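Local coordinates for protein separin (Saccharomyces cerevisiae, PDB 5U1T) that cleaves the cohesin subunit SCC1 as a caspase-like cysteine protease at the onset of anaphase, and is held inactive by securin for most of the cell cycle, at residues V75-L85 and A94-T105; S112-D120 and L132-I140. All blocks are in the same frame, centred on the assembly; numbering follows the deposited sequence.

Contact 1: V75-L85 and A94-T105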
loop_
_atom_site.group_PDB
_atom_site.type_symbol
_atom_site.label_atom_id
_atom_site.label_comp_id
_atom_site.label_asym_id
_atom_site.label_seq_id
_atom_site.Cartn_x
_atom_site.Cartn_y
_atom_site.Cartn_z
ATOM N N VAL A 75 -42.750 20.839 -29.187
ATOM C CA VAL A 75 -43.269 22.193 -29.229
ATOM C C VAL A 75 -43.851 22.506 -30.610
ATOM O O VAL A 75 -44.882 23.177 -30.737
ATOM C CB VAL A 75 -42.152 23.192 -28.855
ATOM C CG1 VAL A 75 -42.401 24.575 -29.417
ATOM C CG2 VAL A 75 -41.989 23.235 -27.343
ATOM N N LYS A 76 -43.194 21.987 -31.643
ATOM C CA LYS A 76 -43.616 22.183 -33.017
ATOM C C LYS A 76 -45.000 21.588 -33.250
ATOM O O LYS A 76 -45.878 22.214 -33.885
ATOM C CB LYS A 76 -42.596 21.561 -33.973
ATOM C CG LYS A 76 -42.581 22.192 -35.344
ATOM C CD LYS A 76 -42.101 21.216 -36.389
ATOM C CE LYS A 76 -42.574 21.658 -37.764
ATOM N NZ LYS A 76 -41.610 21.199 -38.783
ATOM N N GLN A 77 -45.200 20.385 -32.725
ATOM C CA GLN A 77 -46.522 19.766 -32.743
ATOM C C GLN A 77 -47.529 20.592 -31.962
ATOM O O GLN A 77 -48.679 20.790 -32.388
ATOM C CB GLN A 77 -46.453 18.354 -32.174
ATOM C CG GLN A 77 -45.861 17.364 -33.144
ATOM C CD GLN A 77 -45.473 16.079 -32.486
ATOM O OE1 GLN A 77 -45.078 15.133 -33.164
ATOM N NE2 GLN A 77 -45.565 16.023 -31.153
ATOM N N HIS A 78 -47.076 21.082 -30.818
ATOM C CA HIS A 78 -47.938 21.826 -29.920
ATOM C C HIS A 78 -48.388 23.145 -30.581
ATOM O O HIS A 78 -49.558 23.542 -30.471
ATOM C CB HIS A 78 -47.203 22.068 -28.602
ATOM C CG HIS A 78 -48.101 22.380 -27.445
ATOM N ND1 HIS A 78 -47.662 22.372 -26.145
ATOM C CD2 HIS A 78 -49.409 22.725 -27.406
ATOM C CE1 HIS A 78 -48.662 22.688 -25.340
ATOM N NE2 HIS A 78 -49.728 22.913 -26.081
ATOM N N LEU A 79 -47.452 23.805 -31.271
ATOM C CA LEU A 79 -47.735 25.045 -31.993
ATOM C C LEU A 79 -48.776 24.809 -33.066
ATOM O O LEU A 79 -49.641 25.643 -33.284
ATOM C CB LEU A 79 -46.475 25.613 -32.628
ATOM C CG LEU A 79 -45.492 26.299 -31.696
ATOM C CD1 LEU A 79 -44.353 26.904 -32.494
ATOM C CD2 LEU A 79 -46.193 27.340 -30.852
ATOM N N MET A 80 -48.692 23.655 -33.717
ATOM C CA MET A 80 -49.661 23.295 -34.729
ATOM C C MET A 80 -51.029 23.053 -34.101
ATOM O O MET A 80 -52.049 23.363 -34.698
ATOM C CB MET A 80 -49.204 22.063 -35.512
ATOM C CG MET A 80 -49.964 21.850 -36.835
ATOM S SD MET A 80 -50.035 23.317 -37.917
ATOM C CE MET A 80 -51.009 22.728 -39.313
ATOM N N ILE A 81 -51.049 22.508 -32.892
ATOM C CA ILE A 81 -52.303 22.292 -32.162
ATOM C C ILE A 81 -53.003 23.611 -31.858
ATOM O O ILE A 81 -54.222 23.740 -32.021
ATOM C CB ILE A 81 -52.050 21.529 -30.852
ATOM C CG1 ILE A 81 -51.670 20.082 -31.179
ATOM C CG2 ILE A 81 -53.268 21.610 -29.931
ATOM C CD1 ILE A 81 -51.373 19.246 -29.999
ATOM N N ILE A 82 -52.213 24.586 -31.424
ATOM C CA ILE A 82 -52.712 25.916 -31.130
ATOM C C ILE A 82 -53.318 26.583 -32.378
ATOM O O ILE A 82 -54.432 27.106 -32.306
ATOM C CB ILE A 82 -51.584 26.801 -30.522
ATOM C CG1 ILE A 82 -51.173 26.245 -29.152
ATOM C CG2 ILE A 82 -52.008 28.269 -30.406
ATOM C CD1 ILE A 82 -49.915 26.866 -28.572
ATOM N N VAL A 83 -52.624 26.555 -33.520
ATOM C CA VAL A 83 -53.162 27.226 -34.715
ATOM C C VAL A 83 -54.414 26.509 -35.234
ATOM O O VAL A 83 -55.366 27.172 -35.677
ATOM C CB VAL A 83 -52.114 27.350 -35.867
ATOM C CG1 VAL A 83 -50.946 28.218 -35.443
ATOM C CG2 VAL A 83 -51.608 26.003 -36.271
ATOM N N LYS A 84 -54.428 25.175 -35.149
ATOM C CA LYS A 84 -55.596 24.400 -35.551
ATOM C C LYS A 84 -56.800 24.754 -34.692
ATOM O O LYS A 84 -57.925 24.760 -35.175
ATOM C CB LYS A 84 -55.322 22.904 -35.483
ATOM C CG LYS A 84 -54.313 22.463 -36.508
ATOM C CD LYS A 84 -54.582 21.077 -37.056
ATOM C CE LYS A 84 -53.315 20.508 -37.691
ATOM N NZ LYS A 84 -53.587 19.344 -38.607
ATOM N N LEU A 85 -56.555 25.058 -33.423
ATOM C CA LEU A 85 -57.591 25.570 -32.536
ATOM C C LEU A 85 -58.057 26.945 -32.978
ATOM O O LEU A 85 -59.248 27.232 -32.971
ATOM C CB LEU A 85 -57.080 25.638 -31.093
ATOM C CG LEU A 85 -56.916 24.285 -30.407
ATOM C CD1 LEU A 85 -56.158 24.415 -29.101
ATOM C CD2 LEU A 85 -58.264 23.654 -30.194
ATOM N N ALA A 94 -57.316 27.762 -27.372
ATOM C CA ALA A 94 -56.045 28.029 -27.972
ATOM C C ALA A 94 -55.224 28.854 -27.051
ATOM O O ALA A 94 -54.059 28.656 -26.922
ATOM C CB ALA A 94 -56.235 28.744 -29.280
ATOM N N SER A 95 -55.851 29.814 -26.432
ATOM C CA SER A 95 -55.193 30.702 -25.495
ATOM C C SER A 95 -54.551 29.942 -24.319
ATOM O O SER A 95 -53.383 30.166 -23.970
ATOM C CB SER A 95 -56.200 31.732 -24.981
ATOM O OG SER A 95 -55.551 32.767 -24.273
ATOM N N SER A 96 -55.291 29.031 -23.710
ATOM C CA SER A 96 -54.728 28.393 -22.544
ATOM C C SER A 96 -53.739 27.296 -22.979
ATOM O O SER A 96 -52.860 26.910 -22.204
ATOM C CB SER A 96 -55.834 27.865 -21.629
ATOM O OG SER A 96 -56.623 26.921 -22.297
ATOM N N GLU A 97 -53.855 26.839 -24.227
ATOM C CA GLU A 97 -52.839 25.967 -24.816
ATOM C C GLU A 97 -51.476 26.651 -24.967
ATOM O O GLU A 97 -50.442 26.004 -24.796
ATOM C CB GLU A 97 -53.281 25.452 -26.182
ATOM C CG GLU A 97 -54.217 24.283 -26.117
ATOM C CD GLU A 97 -53.557 23.062 -25.552
ATOM O OE1 GLU A 97 -52.301 22.986 -25.582
ATOM O OE2 GLU A 97 -54.293 22.176 -25.076
ATOM N N ILE A 98 -51.486 27.941 -25.299
ATOM C CA ILE A 98 -50.275 28.750 -25.415
ATOM C C ILE A 98 -49.567 28.823 -24.065
ATOM O O ILE A 98 -48.369 28.530 -23.937
ATOM C CB ILE A 98 -50.603 30.187 -25.916
ATOM C CG1 ILE A 98 -50.941 30.184 -27.416
ATOM C CG2 ILE A 98 -49.486 31.169 -25.588
ATOM C CD1 ILE A 98 -50.978 31.558 -28.045
ATOM N N ILE A 99 -50.332 29.226 -23.057
ATOM C CA ILE A 99 -49.867 29.266 -21.675
ATOM C C ILE A 99 -49.301 27.901 -21.206
ATOM O O ILE A 99 -48.230 27.850 -20.609
ATOM C CB ILE A 99 -51.021 29.758 -20.768
ATOM C CG1 ILE A 99 -51.241 31.241 -21.050
ATOM C CG2 ILE A 99 -50.725 29.520 -19.295
ATOM C CD1 ILE A 99 -52.555 31.805 -20.519
ATOM N N PHE A 100 -50.017 26.822 -21.521
ATOM C CA PHE A 100 -49.603 25.457 -21.224
ATOM C C PHE A 100 -48.254 25.135 -21.868
ATOM O O PHE A 100 -47.343 24.655 -21.198
ATOM C CB PHE A 100 -50.686 24.490 -21.700
ATOM C CG PHE A 100 -50.384 23.034 -21.462
ATOM C CD1 PHE A 100 -49.809 22.602 -20.276
ATOM C CD2 PHE A 100 -50.731 22.077 -22.424
ATOM C CE1 PHE A 100 -49.548 21.231 -20.059
ATOM C CE2 PHE A 100 -50.485 20.715 -22.213
ATOM C CZ PHE A 100 -49.889 20.291 -21.028
ATOM N N LEU A 101 -48.127 25.440 -23.159
ATOM C CA LEU A 101 -46.896 25.222 -23.904
ATOM C C LEU A 101 -45.723 25.943 -23.229
ATOM O O LEU A 101 -44.606 25.390 -23.089
ATOM C CB LEU A 101 -47.059 25.693 -25.363
ATOM C CG LEU A 101 -45.897 25.452 -26.347
ATOM C CD1 LEU A 101 -46.394 25.333 -27.785
ATOM C CD2 LEU A 101 -44.803 26.532 -26.250
ATOM N N PHE A 102 -45.983 27.179 -22.816
ATOM C CA PHE A 102 -44.949 28.006 -22.228
ATOM C C PHE A 102 -44.556 27.510 -20.845
ATOM O O PHE A 102 -43.375 27.450 -20.521
ATOM C CB PHE A 102 -45.402 29.440 -22.135
ATOM C CG PHE A 102 -44.352 30.372 -21.639
ATOM C CD1 PHE A 102 -43.481 30.977 -22.521
ATOM C CD2 PHE A 102 -44.243 30.667 -20.289
ATOM C CE1 PHE A 102 -42.519 31.854 -22.069
ATOM C CE2 PHE A 102 -43.282 31.547 -19.827
ATOM C CZ PHE A 102 -42.418 32.142 -20.720
ATOM N N ASN A 103 -45.553 27.152 -20.043
ATOM C CA ASN A 103 -45.309 26.741 -18.674
ATOM C C ASN A 103 -44.506 25.443 -18.598
ATOM O O ASN A 103 -43.717 25.254 -17.691
ATOM C CB ASN A 103 -46.626 26.602 -17.923
ATOM C CG ASN A 103 -47.178 27.931 -17.492
ATOM O OD1 ASN A 103 -46.471 28.941 -17.474
ATOM N ND2 ASN A 103 -48.446 27.948 -17.149
ATOM N N GLU A 104 -44.696 24.582 -19.587
ATOM C CA GLU A 104 -44.050 23.296 -19.633
ATOM C C GLU A 104 -42.622 23.380 -20.126
ATOM O O GLU A 104 -41.959 22.372 -20.208
ATOM C CB GLU A 104 -44.824 22.355 -20.538
ATOM C CG GLU A 104 -46.216 22.045 -20.085
ATOM C CD GLU A 104 -46.247 20.973 -19.029
ATOM O OE1 GLU A 104 -46.111 21.306 -17.841
ATOM O OE2 GLU A 104 -46.405 19.788 -19.366
ATOM N N THR A 105 -42.136 24.570 -20.447
ATOM C CA THR A 105 -40.860 24.673 -21.153
ATOM C C THR A 105 -40.003 25.831 -20.649
ATOM O O THR A 105 -39.014 26.192 -21.282
ATOM C CB THR A 105 -41.086 24.841 -22.683
ATOM O OG1 THR A 105 -42.025 25.917 -22.930
ATOM C CG2 THR A 105 -41.634 23.556 -23.301
#
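A buried imidazole, His78, bonds a carboxylate across an otherwise apolar helix pair: NE2 of His78 donates to OE1 of Glu97 over 2.6 Å, with an N-H...O angle of 153°. The helices form an antiparallel hairpin in the N-terminal helical region, their axes 9.0 Å apart at closest and 165° between directions. The carboxylate oxygen lies in the imidazole plane, while the ring and carboxylate planes stand 68° apart. ND1 of His78 bonds the hydroxyl of Tyr59 on helix 48-64; both ring nitrogens are engaged, which is likely to hold the ring against turning. With CG of His78 anti to the backbone N, the ring reaches helix 91-103, where CB of Leu101 makes a CH-pi contact over one face, 3.7 Å from the ring centroid.

Two reciprocal knobs-into-holes complete the packing. Leu101 enters the hole formed by Val75, His78, Leu79 and Ile82, and Ile82 enters that of Ala94, Glu97, Ile98 and Leu101. At the hairpin's closed end, where Ile82 and Ala94 bring their CA atoms to 5.1 Å, the small Ala94 permits close approach: its CB lies 3.7 Å from CB of Leu85.

Contact 2: S112-D120 and L132-I140; sequences SLKNILLAD and LKILALQII
Leu117 and Ile140 meet tip to tip, CD1 of Leu117 lying 3.7 Å from CD1 of Ile140, while the other Leu117 branch crosses Leu137 obliquely, CD2 to CD2. This two-way reach makes Leu117 a knob in the hole formed by Lys133, Ala136, Leu137 and Ile140. It joins the short helix 113-117 to helix 129-142 in an antiparallel alpha-alpha packing, with 143° between the axis directions and a closest approach of 9.5 Å. One turn earlier Leu113 slides past Ile140 in the opposite direction, and CD1 of Leu113 also meets CG2 of Ile139 at 4.0 Å. On the other flank CG2 of Ile116, anti to its backbone N, crosses Leu132 at about a right angle, 3.9 Å from CD2 of Leu132. Ala136, opposite Leu113, leaves room for these branched side chains.

Lys133 runs alongside the end of helix 113-117, its chain extended beyond CG. NZ of Lys133 donates to the carbonyl O of Leu117 (2.5 Å) from above the carbonyl plane, 48° out of it, and to the O of Ala119 (2.9 Å) with a tilt of 18°; a third acceptor is the backbone O of Tyr163. A methionine in its place would probably leave these carbonyls without their shared donor and set the turn after the helix free to shift. Three main-chain carbonyls, of Leu117, Ala119 and Tyr163, thus accept from the ammonium group of the buried Lys133, and its charge is probably eased by the partly negative carbonyl oxygens gathered where the short helix ends.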
loop_
_atom_site.group_PDB
_atom_site.type_symbol
_atom_site.label_atom_id
_atom_site.label_comp_id
_atom_site.label_asym_id
_atom_site.label_seq_id
_atom_site.Cartn_x
_atom_site.Cartn_y
_atom_site.Cartn_z
ATOM N N SER A 112 -51.532 34.314 -17.858
ATOM C CA SER A 112 -52.279 35.156 -18.784
ATOM C C SER A 112 -51.475 35.311 -20.064
ATOM O O SER A 112 -50.277 34.999 -20.107
ATOM C CB SER A 112 -52.583 36.526 -18.170
ATOM O OG SER A 112 -51.444 37.367 -18.155
ATOM N N LEU A 113 -52.119 35.804 -21.118
ATOM C CA LEU A 113 -51.403 36.015 -22.368
ATOM C C LEU A 113 -50.408 37.161 -22.200
ATOM O O LEU A 113 -49.430 37.265 -22.931
ATOM C CB LEU A 113 -52.376 36.286 -23.509
ATOM C CG LEU A 113 -53.139 35.073 -24.053
ATOM C CD1 LEU A 113 -53.912 35.446 -25.329
ATOM C CD2 LEU A 113 -52.174 33.910 -24.313
ATOM N N LYS A 114 -50.651 38.004 -21.206
ATOM C CA LYS A 114 -49.803 39.159 -20.964
ATOM C C LYS A 114 -48.423 38.695 -20.518
ATOM O O LYS A 114 -47.408 39.318 -20.838
ATOM C CB LYS A 114 -50.457 40.077 -19.926
ATOM C CG LYS A 114 -49.544 41.085 -19.257
ATOM C CD LYS A 114 -49.691 40.938 -17.749
ATOM C CE LYS A 114 -48.864 41.939 -16.974
ATOM N NZ LYS A 114 -48.932 41.618 -15.514
ATOM N N ASN A 115 -48.400 37.579 -19.793
ATOM C CA ASN A 115 -47.155 36.982 -19.317
ATOM C C ASN A 115 -46.317 36.377 -20.471
ATOM O O ASN A 115 -45.094 36.484 -20.480
ATOM C CB ASN A 115 -47.457 35.914 -18.253
ATOM C CG ASN A 115 -48.018 36.496 -16.942
ATOM O OD1 ASN A 115 -47.660 37.601 -16.518
ATOM N ND2 ASN A 115 -48.876 35.722 -16.280
ATOM N N ILE A 116 -46.993 35.749 -21.432
ATOM C CA ILE A 116 -46.396 35.316 -22.690
ATOM C C ILE A 116 -45.738 36.483 -23.424
ATOM O O ILE A 116 -44.539 36.449 -23.720
ATOM C CB ILE A 116 -47.451 34.675 -23.619
ATOM C CG1 ILE A 116 -48.094 33.461 -22.942
ATOM C CG2 ILE A 116 -46.865 34.328 -24.987
ATOM C CD1 ILE A 116 -47.107 32.475 -22.324
ATOM N N LEU A 117 -46.532 37.514 -23.696
ATOM C CA LEU A 117 -46.083 38.699 -24.414
ATOM C C LEU A 117 -44.816 39.340 -23.860
ATOM O O LEU A 117 -43.946 39.723 -24.618
ATOM C CB LEU A 117 -47.208 39.747 -24.439
ATOM C CG LEU A 117 -48.422 39.381 -25.286
ATOM C CD1 LEU A 117 -49.513 40.419 -25.139
ATOM C CD2 LEU A 117 -48.031 39.215 -26.741
ATOM N N LEU A 118 -44.698 39.474 -22.549
ATOM C CA LEU A 118 -43.507 40.115 -22.010
ATOM C C LEU A 118 -42.459 39.106 -21.485
ATOM O O LEU A 118 -41.591 39.461 -20.689
ATOM C CB LEU A 118 -43.899 41.106 -20.910
ATOM C CG LEU A 118 -44.972 42.144 -21.289
ATOM C CD1 LEU A 118 -45.199 43.158 -20.192
ATOM C CD2 LEU A 118 -44.620 42.870 -22.570
ATOM N N ALA A 119 -42.505 37.861 -21.953
ATOM C CA ALA A 119 -41.465 36.888 -21.592
ATOM C C ALA A 119 -40.148 37.191 -22.269
ATOM O O ALA A 119 -40.103 37.455 -23.466
ATOM C CB ALA A 119 -41.900 35.478 -21.943
ATOM N N ASP A 120 -39.071 37.136 -21.506
ATOM C CA ASP A 120 -37.750 37.271 -22.096
ATOM C C ASP A 120 -37.358 36.071 -22.945
ATOM O O ASP A 120 -37.863 34.963 -22.753
ATOM C CB ASP A 120 -36.719 37.481 -21.012
ATOM C CG ASP A 120 -36.594 38.912 -20.629
ATOM O OD1 ASP A 120 -36.044 39.685 -21.445
ATOM O OD2 ASP A 120 -37.051 39.274 -19.529
ATOM N N LEU A 132 -44.734 32.263 -30.741
ATOM C CA LEU A 132 -45.747 32.115 -29.701
ATOM C C LEU A 132 -46.464 33.451 -29.474
ATOM O O LEU A 132 -47.683 33.516 -29.425
ATOM C CB LEU A 132 -45.118 31.603 -28.394
ATOM C CG LEU A 132 -46.099 31.148 -27.301
ATOM C CD1 LEU A 132 -46.936 29.942 -27.746
ATOM C CD2 LEU A 132 -45.387 30.863 -25.978
ATOM N N LYS A 133 -45.682 34.515 -29.364
ATOM C CA LYS A 133 -46.203 35.842 -29.136
ATOM C C LYS A 133 -47.118 36.320 -30.285
ATOM O O LYS A 133 -48.145 36.985 -30.056
ATOM C CB LYS A 133 -45.039 36.810 -28.923
ATOM C CG LYS A 133 -44.239 36.527 -27.664
ATOM C CD LYS A 133 -43.311 37.672 -27.285
ATOM C CE LYS A 133 -42.524 37.365 -26.009
ATOM N NZ LYS A 133 -41.848 38.584 -25.490
ATOM N N ILE A 134 -46.751 35.967 -31.517
ATOM C CA ILE A 134 -47.562 36.295 -32.681
ATOM C C ILE A 134 -48.902 35.557 -32.595
ATOM O O ILE A 134 -49.954 36.119 -32.943
ATOM C CB ILE A 134 -46.820 35.956 -34.028
ATOM C CG1 ILE A 134 -45.578 36.830 -34.204
ATOM C CG2 ILE A 134 -47.729 36.168 -35.223
ATOM C CD1 ILE A 134 -44.787 36.515 -35.424
ATOM N N LEU A 135 -48.878 34.314 -32.122
ATOM C CA LEU A 135 -50.120 33.564 -31.946
ATOM C C LEU A 135 -50.975 34.202 -30.841
ATOM O O LEU A 135 -52.195 34.304 -30.965
ATOM C CB LEU A 135 -49.833 32.097 -31.638
ATOM C CG LEU A 135 -49.048 31.340 -32.725
ATOM C CD1 LEU A 135 -48.487 29.983 -32.234
ATOM C CD2 LEU A 135 -49.924 31.141 -33.926
ATOM N N ALA A 136 -50.321 34.648 -29.776
ATOM C CA ALA A 136 -51.013 35.304 -28.690
ATOM C C ALA A 136 -51.622 36.617 -29.169
ATOM O O ALA A 136 -52.741 36.974 -28.774
ATOM C CB ALA A 136 -50.073 35.538 -27.518
ATOM N N LEU A 137 -50.904 37.339 -30.020
ATOM C CA LEU A 137 -51.450 38.580 -30.572
ATOM C C LEU A 137 -52.629 38.289 -31.498
ATOM O O LEU A 137 -53.614 39.022 -31.498
ATOM C CB LEU A 137 -50.381 39.375 -31.315
ATOM C CG LEU A 137 -49.337 40.038 -30.418
ATOM C CD1 LEU A 137 -48.339 40.820 -31.235
ATOM C CD2 LEU A 137 -49.976 40.922 -29.377
ATOM N N GLN A 138 -52.525 37.215 -32.274
ATOM C CA GLN A 138 -53.617 36.770 -33.137
ATOM C C GLN A 138 -54.865 36.529 -32.308
ATOM O O GLN A 138 -55.951 36.998 -32.662
ATOM C CB GLN A 138 -53.222 35.498 -33.906
ATOM C CG GLN A 138 -54.299 34.884 -34.812
ATOM C CD GLN A 138 -54.710 35.789 -35.974
ATOM O OE1 GLN A 138 -53.997 36.729 -36.337
ATOM N NE2 GLN A 138 -55.876 35.506 -36.555
ATOM N N ILE A 139 -54.708 35.817 -31.196
ATOM C CA ILE A 139 -55.820 35.501 -30.309
ATOM C C ILE A 139 -56.428 36.778 -29.725
ATOM O O ILE A 139 -57.650 36.950 -29.774
ATOM C CB ILE A 139 -55.377 34.537 -29.178
ATOM C CG1 ILE A 139 -54.927 33.205 -29.783
ATOM C CG2 ILE A 139 -56.505 34.290 -28.200
ATOM C CD1 ILE A 139 -54.418 32.207 -28.786
ATOM N N ILE A 140 -55.588 37.679 -29.205
ATOM C CA ILE A 140 -56.066 38.947 -28.634
ATOM C C ILE A 140 -56.865 39.714 -29.680
ATOM O O ILE A 140 -57.889 40.363 -29.394
ATOM C CB ILE A 140 -54.902 39.826 -28.126
ATOM C CG1 ILE A 140 -54.124 39.103 -27.027
ATOM C CG2 ILE A 140 -55.416 41.155 -27.599
ATOM C CD1 ILE A 140 -52.891 39.831 -26.564
#

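How the contacts relate
Contacts 1 and 2 are both buried and lie in series along the chain, their centres about 11 Å apart, away from the predicted active site. They share one apolar interior: Ile98 CG2 of contact 1 packs on Leu132 CD1 of contact 2 at 3.6 Å, and Phe102 CB on Ile116 CD1 at 3.5 Å. Helix 91-103 therefore lies against both helices of contact 2, and helix 69-87 of contact 1 and helix 129-142 of contact 2 also pack on the chain of another protein. Their polar chemistry differs: segments 75-85 and 94-105 are joined by a side-chain hydrogen bond between imidazole and carboxylate, midway along the helices, whereas 112-120 and 132-140 use a lysine on main-chain carbonyls where a short helix ends.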